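PDB 3IWG: acetyltransferase, GNAT family from Colwellia psychrerythraea, which probably transfers an acyl group, such as acetyl, from a donor to an acceptor substrate. Local coordinates for residues Trp35-Phe48 with Phe57-Leu71. Residues are numbered along the deposited sequence; the frame is centred on the assembly and turned at random.
Sequences WHFGFAPMAKHFGF and FCCVNDDGYLLQYYL
Phe57 N lies 3.2 Å from Phe48 CD2, oblique to the ring, and Cys58 SG packs 3.8 Å from Phe48 CZ, an oblique sulfur-aromatic contact. Cys58 pairs with Phe46: Phe46 N gives Cys58 O a nearly straight hydrogen bond (2.8 Å, 171°), and Cys58 N returns one to Phe46 O. Cys59 CB sits over the centre of the His45 imidazole, a CH-pi contact; His45 CG, anti to the carbonyl carbon (chi1 -73°), brings the ring there. Its NE2 donates to Ala40 O (3.0 Å), which also accepts Ala43 N from the opposite face of its plane; an alanine in place of His45 would probably leave Cys59 CB without its aromatic lid and Ala40 O with one donor fewer. Val60 and Lys44 exchange the next two backbone hydrogen bonds. Strands 44-50 and 53-60 form an antiparallel hairpin within the GNAT domain, and a type I turn from Asn61 to Gly64 leads into strand 65-71. Leu67 forks towards helix 33-39: CD2 meets the Trp35 ring edge at CZ3 (3.6 Å), while CD1 touches Phe39 CB. Gln68 lays its amide against Ala40 CB (NE2 3.4 Å); its OE1 accepts from Lys20. Tyr69 CE2 meets Phe48 CE2 (3.7 Å), ring planes at 51°; its hydroxyl is hydrogen-bonded to Ser79 OG.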
loop_
_atom_site.group_PDB
_atom_site.type_symbol
_atom_site.label_atom_id
_atom_site.label_comp_id
_atom_site.label_asym_id
_atom_site.label_seq_id
_atom_site.Cartn_x
_atom_site.Cartn_y
_atom_site.Cartn_z
ATOM N N TRP A 35 14.130 -2.896 -6.033
ATOM C CA TRP A 35 14.406 -4.065 -6.880
ATOM C C TRP A 35 14.241 -5.396 -6.149
ATOM O O TRP A 35 13.520 -6.283 -6.630
ATOM C CB TRP A 35 15.780 -3.975 -7.496
ATOM C CG TRP A 35 15.773 -3.070 -8.587
ATOM C CD1 TRP A 35 15.975 -1.745 -8.531
ATOM C CD2 TRP A 35 15.448 -3.381 -9.927
ATOM N NE1 TRP A 35 15.846 -1.184 -9.788
ATOM C CE2 TRP A 35 15.517 -2.170 -10.666
ATOM C CE3 TRP A 35 15.119 -4.567 -10.590
ATOM C CZ2 TRP A 35 15.258 -2.098 -12.035
ATOM C CZ3 TRP A 35 14.863 -4.502 -11.966
ATOM C CH2 TRP A 35 14.945 -3.258 -12.678
ATOM N N HIS A 36 14.843 -5.521 -4.980
ATOM C CA HIS A 36 14.958 -6.844 -4.351
ATOM C C HIS A 36 13.929 -7.160 -3.314
ATOM O O HIS A 36 13.676 -8.326 -3.094
ATOM C CB HIS A 36 16.357 -7.089 -3.819
ATOM C CG HIS A 36 17.320 -7.354 -4.919
ATOM N ND1 HIS A 36 18.054 -6.349 -5.516
ATOM C CD2 HIS A 36 17.526 -8.465 -5.665
ATOM C CE1 HIS A 36 18.691 -6.839 -6.562
ATOM N NE2 HIS A 36 18.396 -8.122 -6.668
ATOM N N PHE A 37 13.300 -6.147 -2.709
ATOM C CA PHE A 37 12.191 -6.408 -1.799
ATOM C C PHE A 37 10.822 -5.929 -2.254
ATOM O O PHE A 37 9.830 -6.234 -1.614
ATOM C CB PHE A 37 12.540 -5.861 -0.429
ATOM C CG PHE A 37 13.867 -6.300 0.002
ATOM C CD1 PHE A 37 14.079 -7.646 0.294
ATOM C CD2 PHE A 37 14.940 -5.437 -0.004
ATOM C CE1 PHE A 37 15.326 -8.111 0.633
ATOM C CE2 PHE A 37 16.223 -5.909 0.353
ATOM C CZ PHE A 37 16.403 -7.247 0.661
ATOM N N GLY A 38 10.776 -5.209 -3.368
ATOM C CA GLY A 38 9.520 -4.791 -3.990
ATOM C C GLY A 38 9.294 -5.701 -5.167
ATOM O O GLY A 38 8.403 -6.542 -5.093
ATOM N N PHE A 39 10.117 -5.560 -6.227
ATOM C CA PHE A 39 9.931 -6.328 -7.485
ATOM C C PHE A 39 10.221 -7.810 -7.392
ATOM O O PHE A 39 9.427 -8.588 -7.846
ATOM C CB PHE A 39 10.759 -5.780 -8.693
ATOM C CG PHE A 39 10.520 -4.319 -9.022
ATOM C CD1 PHE A 39 9.252 -3.760 -8.955
ATOM C CD2 PHE A 39 11.588 -3.505 -9.451
ATOM C CE1 PHE A 39 9.045 -2.387 -9.249
ATOM C CE2 PHE A 39 11.384 -2.115 -9.765
ATOM C CZ PHE A 39 10.113 -1.574 -9.650
ATOM N N ALA A 40 11.378 -8.218 -6.878
ATOM C CA ALA A 40 11.734 -9.644 -6.911
ATOM C C ALA A 40 10.685 -10.616 -6.287
ATOM O O ALA A 40 10.356 -11.644 -6.876
ATOM C CB ALA A 40 13.126 -9.863 -6.282
ATOM N N PRO A 41 10.142 -10.316 -5.108
ATOM C CA PRO A 41 9.121 -11.210 -4.504
ATOM C C PRO A 41 7.810 -11.289 -5.308
ATOM O O PRO A 41 7.054 -12.237 -5.137
ATOM C CB PRO A 41 8.854 -10.570 -3.137
ATOM C CG PRO A 41 9.961 -9.630 -2.899
ATOM C CD PRO A 41 10.389 -9.154 -4.262
HETATM N N MSE A 42 7.549 -10.296 -6.168
HETATM C CA MSE A 42 6.401 -10.383 -7.103
HETATM C C MSE A 42 6.680 -11.225 -8.353
HETATM O O MSE A 42 5.747 -11.650 -9.006
HETATM C CB MSE A 42 5.972 -9.006 -7.594
HETATM C CG MSE A 42 5.719 -7.944 -6.539
HETATM SE SE MSE A 42 5.438 -6.204 -7.459
HETATM C CE MSE A 42 3.645 -6.621 -8.215
ATOM N N ALA A 43 7.956 -11.443 -8.689
ATOM C CA ALA A 43 8.374 -12.143 -9.923
ATOM C C ALA A 43 8.126 -13.643 -9.800
ATOM O O ALA A 43 7.947 -14.116 -8.685
ATOM C CB ALA A 43 9.894 -11.896 -10.160
ATOM N N LYS A 44 8.137 -14.370 -10.929
ATOM C CA LYS A 44 7.934 -15.818 -10.924
ATOM C C LYS A 44 9.232 -16.477 -10.468
ATOM O O LYS A 44 10.305 -16.059 -10.875
ATOM C CB LYS A 44 7.560 -16.327 -12.320
ATOM C CG LYS A 44 6.358 -15.637 -12.954
ATOM C CD LYS A 44 5.027 -16.111 -12.325
ATOM C CE LYS A 44 3.806 -15.489 -13.009
ATOM N NZ LYS A 44 2.567 -15.912 -12.343
ATOM N N HIS A 45 9.132 -17.497 -9.635
ATOM C CA HIS A 45 10.314 -18.123 -9.080
ATOM C C HIS A 45 10.462 -19.524 -9.527
ATOM O O HIS A 45 9.494 -20.219 -9.669
ATOM C CB HIS A 45 10.295 -18.074 -7.575
ATOM C CG HIS A 45 10.563 -16.711 -7.036
ATOM N ND1 HIS A 45 11.733 -16.379 -6.379
ATOM C CD2 HIS A 45 9.804 -15.592 -7.044
ATOM C CE1 HIS A 45 11.679 -15.113 -6.000
ATOM N NE2 HIS A 45 10.521 -14.608 -6.391
ATOM N N PHE A 46 11.692 -19.933 -9.785
ATOM C CA PHE A 46 11.975 -21.314 -10.117
ATOM C C PHE A 46 13.087 -21.791 -9.230
ATOM O O PHE A 46 13.943 -21.033 -8.798
ATOM C CB PHE A 46 12.347 -21.499 -11.593
ATOM C CG PHE A 46 11.345 -20.931 -12.528
ATOM C CD1 PHE A 46 10.344 -21.711 -13.053
ATOM C CD2 PHE A 46 11.389 -19.594 -12.863
ATOM C CE1 PHE A 46 9.395 -21.160 -13.899
ATOM C CE2 PHE A 46 10.457 -19.039 -13.713
ATOM C CZ PHE A 46 9.462 -19.813 -14.236
ATOM N N GLY A 47 13.028 -23.075 -8.956
ATOM C CA GLY A 47 14.017 -23.764 -8.169
ATOM C C GLY A 47 14.761 -24.754 -9.033
ATOM O O GLY A 47 14.255 -25.254 -10.061
ATOM N N PHE A 48 15.990 -24.987 -8.590
ATOM C CA PHE A 48 16.925 -25.833 -9.253
ATOM C C PHE A 48 17.147 -27.011 -8.302
ATOM O O PHE A 48 17.521 -26.857 -7.126
ATOM C CB PHE A 48 18.234 -25.085 -9.505
ATOM C CG PHE A 48 18.084 -23.792 -10.291
ATOM C CD1 PHE A 48 17.275 -23.725 -11.422
ATOM C CD2 PHE A 48 18.804 -22.656 -9.930
ATOM C CE1 PHE A 48 17.152 -22.537 -12.163
ATOM C CE2 PHE A 48 18.695 -21.479 -10.675
ATOM C CZ PHE A 48 17.871 -21.429 -11.791
ATOM N N PHE A 57 17.995 -21.214 -7.133
ATOM C CA PHE A 57 16.766 -20.627 -7.664
ATOM C C PHE A 57 16.999 -19.422 -8.606
ATOM O O PHE A 57 18.079 -18.824 -8.650
ATOM C CB PHE A 57 15.859 -20.145 -6.507
ATOM C CG PHE A 57 16.272 -18.818 -5.971
ATOM C CD1 PHE A 57 17.253 -18.721 -5.004
ATOM C CD2 PHE A 57 15.754 -17.655 -6.499
ATOM C CE1 PHE A 57 17.667 -17.464 -4.534
ATOM C CE2 PHE A 57 16.170 -16.425 -6.060
ATOM C CZ PHE A 57 17.125 -16.323 -5.083
ATOM N N CYS A 58 15.947 -19.031 -9.318
ATOM C CA CYS A 58 15.965 -17.758 -10.006
ATOM C C CYS A 58 14.566 -17.180 -10.025
ATOM O O CYS A 58 13.613 -17.873 -9.691
ATOM C CB CYS A 58 16.515 -17.909 -11.431
ATOM S SG CYS A 58 15.431 -18.670 -12.580
ATOM N N CYS A 59 14.452 -15.906 -10.398
ATOM C CA CYS A 59 13.132 -15.298 -10.650
ATOM C C CYS A 59 13.083 -14.421 -11.879
ATOM O O CYS A 59 14.060 -13.719 -12.237
ATOM C CB CYS A 59 12.593 -14.578 -9.404
ATOM S SG CYS A 59 13.474 -13.153 -8.940
ATOM N N VAL A 60 11.970 -14.532 -12.589
ATOM C CA VAL A 60 11.806 -13.852 -13.873
ATOM C C VAL A 60 10.589 -12.958 -13.742
ATOM O O VAL A 60 9.514 -13.414 -13.376
ATOM C CB VAL A 60 11.573 -14.846 -15.009
ATOM C CG1 VAL A 60 11.384 -14.127 -16.378
ATOM C CG2 VAL A 60 12.688 -15.897 -15.041
ATOM N N ASN A 61 10.756 -11.678 -14.037
ATOM C CA ASN A 61 9.647 -10.769 -14.005
ATOM C C ASN A 61 8.720 -10.970 -15.200
ATOM O O ASN A 61 8.945 -11.825 -16.063
ATOM C CB ASN A 61 10.131 -9.295 -13.829
ATOM C CG ASN A 61 10.644 -8.638 -15.110
ATOM O OD1 ASN A 61 10.632 -9.201 -16.206
ATOM N ND2 ASN A 61 11.120 -7.430 -14.950
ATOM N N ASP A 62 7.689 -10.151 -15.222
ATOM C CA ASP A 62 6.666 -10.190 -16.259
ATOM C C ASP A 62 7.106 -9.881 -17.662
ATOM O O ASP A 62 6.498 -10.334 -18.617
ATOM C CB ASP A 62 5.546 -9.205 -15.883
ATOM C CG ASP A 62 4.464 -9.867 -15.108
ATOM O OD1 ASP A 62 4.604 -11.111 -14.879
ATOM O OD2 ASP A 62 3.462 -9.163 -14.766
ATOM N N ASP A 63 8.144 -9.083 -17.794
ATOM C CA ASP A 63 8.664 -8.766 -19.108
ATOM C C ASP A 63 9.582 -9.821 -19.628
ATOM O O ASP A 63 9.966 -9.742 -20.781
ATOM C CB ASP A 63 9.335 -7.411 -19.073
ATOM C CG ASP A 63 8.340 -6.319 -18.759
ATOM O OD1 ASP A 63 7.368 -6.220 -19.537
ATOM O OD2 ASP A 63 8.465 -5.617 -17.720
ATOM N N GLY A 64 9.900 -10.838 -18.824
ATOM C CA GLY A 64 10.829 -11.891 -19.256
ATOM C C GLY A 64 12.279 -11.663 -18.843
ATOM O O GLY A 64 13.195 -12.237 -19.419
ATOM N N TYR A 65 12.483 -10.868 -17.807
ATOM C CA TYR A 65 13.809 -10.545 -17.377
ATOM C C TYR A 65 14.082 -11.114 -16.021
ATOM O O TYR A 65 13.322 -10.889 -15.068
ATOM C CB TYR A 65 14.015 -9.032 -17.333
ATOM C CG TYR A 65 14.139 -8.437 -18.713
ATOM C CD1 TYR A 65 13.020 -8.046 -19.426
ATOM C CD2 TYR A 65 15.383 -8.311 -19.318
ATOM C CE1 TYR A 65 13.130 -7.530 -20.721
ATOM C CE2 TYR A 65 15.510 -7.793 -20.586
ATOM C CZ TYR A 65 14.388 -7.395 -21.288
ATOM O OH TYR A 65 14.535 -6.867 -22.541
ATOM N N LEU A 66 15.198 -11.830 -15.953
ATOM C CA LEU A 66 15.715 -12.311 -14.701
ATOM C C LEU A 66 15.981 -11.158 -13.772
ATOM O O LEU A 66 16.387 -10.078 -14.178
ATOM C CB LEU A 66 17.005 -13.124 -14.897
ATOM C CG LEU A 66 16.904 -14.633 -15.159
ATOM C CD1 LEU A 66 15.920 -14.932 -16.258
ATOM C CD2 LEU A 66 18.305 -15.267 -15.528
ATOM N N LEU A 67 15.744 -11.403 -12.512
ATOM C CA LEU A 67 15.997 -10.441 -11.478
ATOM C C LEU A 67 16.985 -11.017 -10.479
ATOM O O LEU A 67 17.723 -10.269 -9.873
ATOM C CB LEU A 67 14.663 -10.042 -10.757
ATOM C CG LEU A 67 13.594 -9.208 -11.535
ATOM C CD1 LEU A 67 12.458 -8.612 -10.604
ATOM C CD2 LEU A 67 14.174 -8.042 -12.369
ATOM N N GLN A 68 16.950 -12.336 -10.268
ATOM C CA GLN A 68 17.798 -13.010 -9.270
ATOM C C GLN A 68 18.164 -14.403 -9.799
ATOM O O GLN A 68 17.362 -15.029 -10.507
ATOM C CB GLN A 68 17.061 -13.151 -7.930
ATOM C CG GLN A 68 16.694 -11.849 -7.261
ATOM C CD GLN A 68 15.987 -12.038 -5.893
ATOM O OE1 GLN A 68 15.334 -13.046 -5.654
ATOM N NE2 GLN A 68 16.103 -11.036 -5.011
ATOM N N TYR A 69 19.370 -14.849 -9.468
ATOM C CA TYR A 69 19.866 -16.180 -9.819
ATOM C C TYR A 69 20.897 -16.614 -8.776
ATOM O O TYR A 69 21.759 -15.819 -8.349
ATOM C CB TYR A 69 20.513 -16.171 -11.174
ATOM C CG TYR A 69 21.159 -17.493 -11.579
ATOM C CD1 TYR A 69 22.443 -17.848 -11.157
ATOM C CD2 TYR A 69 20.476 -18.386 -12.408
ATOM C CE1 TYR A 69 23.017 -19.084 -11.546
ATOM C CE2 TYR A 69 21.026 -19.595 -12.780
ATOM C CZ TYR A 69 22.299 -19.927 -12.370
ATOM O OH TYR A 69 22.799 -21.112 -12.796
ATOM N N TYR A 70 20.798 -17.854 -8.337
ATOM C CA TYR A 70 21.708 -18.334 -7.320
ATOM C C TYR A 70 21.759 -19.850 -7.367
ATOM O O TYR A 70 20.712 -20.501 -7.393
ATOM C CB TYR A 70 21.277 -17.865 -5.931
ATOM C CG TYR A 70 22.153 -18.387 -4.839
ATOM C CD1 TYR A 70 23.298 -17.709 -4.483
ATOM C CD2 TYR A 70 21.872 -19.583 -4.201
ATOM C CE1 TYR A 70 24.134 -18.168 -3.513
ATOM C CE2 TYR A 70 22.706 -20.067 -3.200
ATOM C CZ TYR A 70 23.854 -19.358 -2.870
ATOM O OH TYR A 70 24.718 -19.811 -1.900
ATOM N N LEU A 71 22.975 -20.391 -7.373
ATOM C CA LEU A 71 23.241 -21.835 -7.154
ATOM C C LEU A 71 24.199 -22.027 -6.006
ATOM O O LEU A 71 25.165 -21.278 -5.867
ATOM C CB LEU A 71 23.900 -22.454 -8.380
ATOM C CG LEU A 71 23.024 -23.448 -9.114
ATOM C CD1 LEU A 71 23.778 -24.010 -10.306
ATOM C CD2 LEU A 71 22.561 -24.569 -8.197
HETATM O O HOH W 1 13.956 -11.074 -2.693
#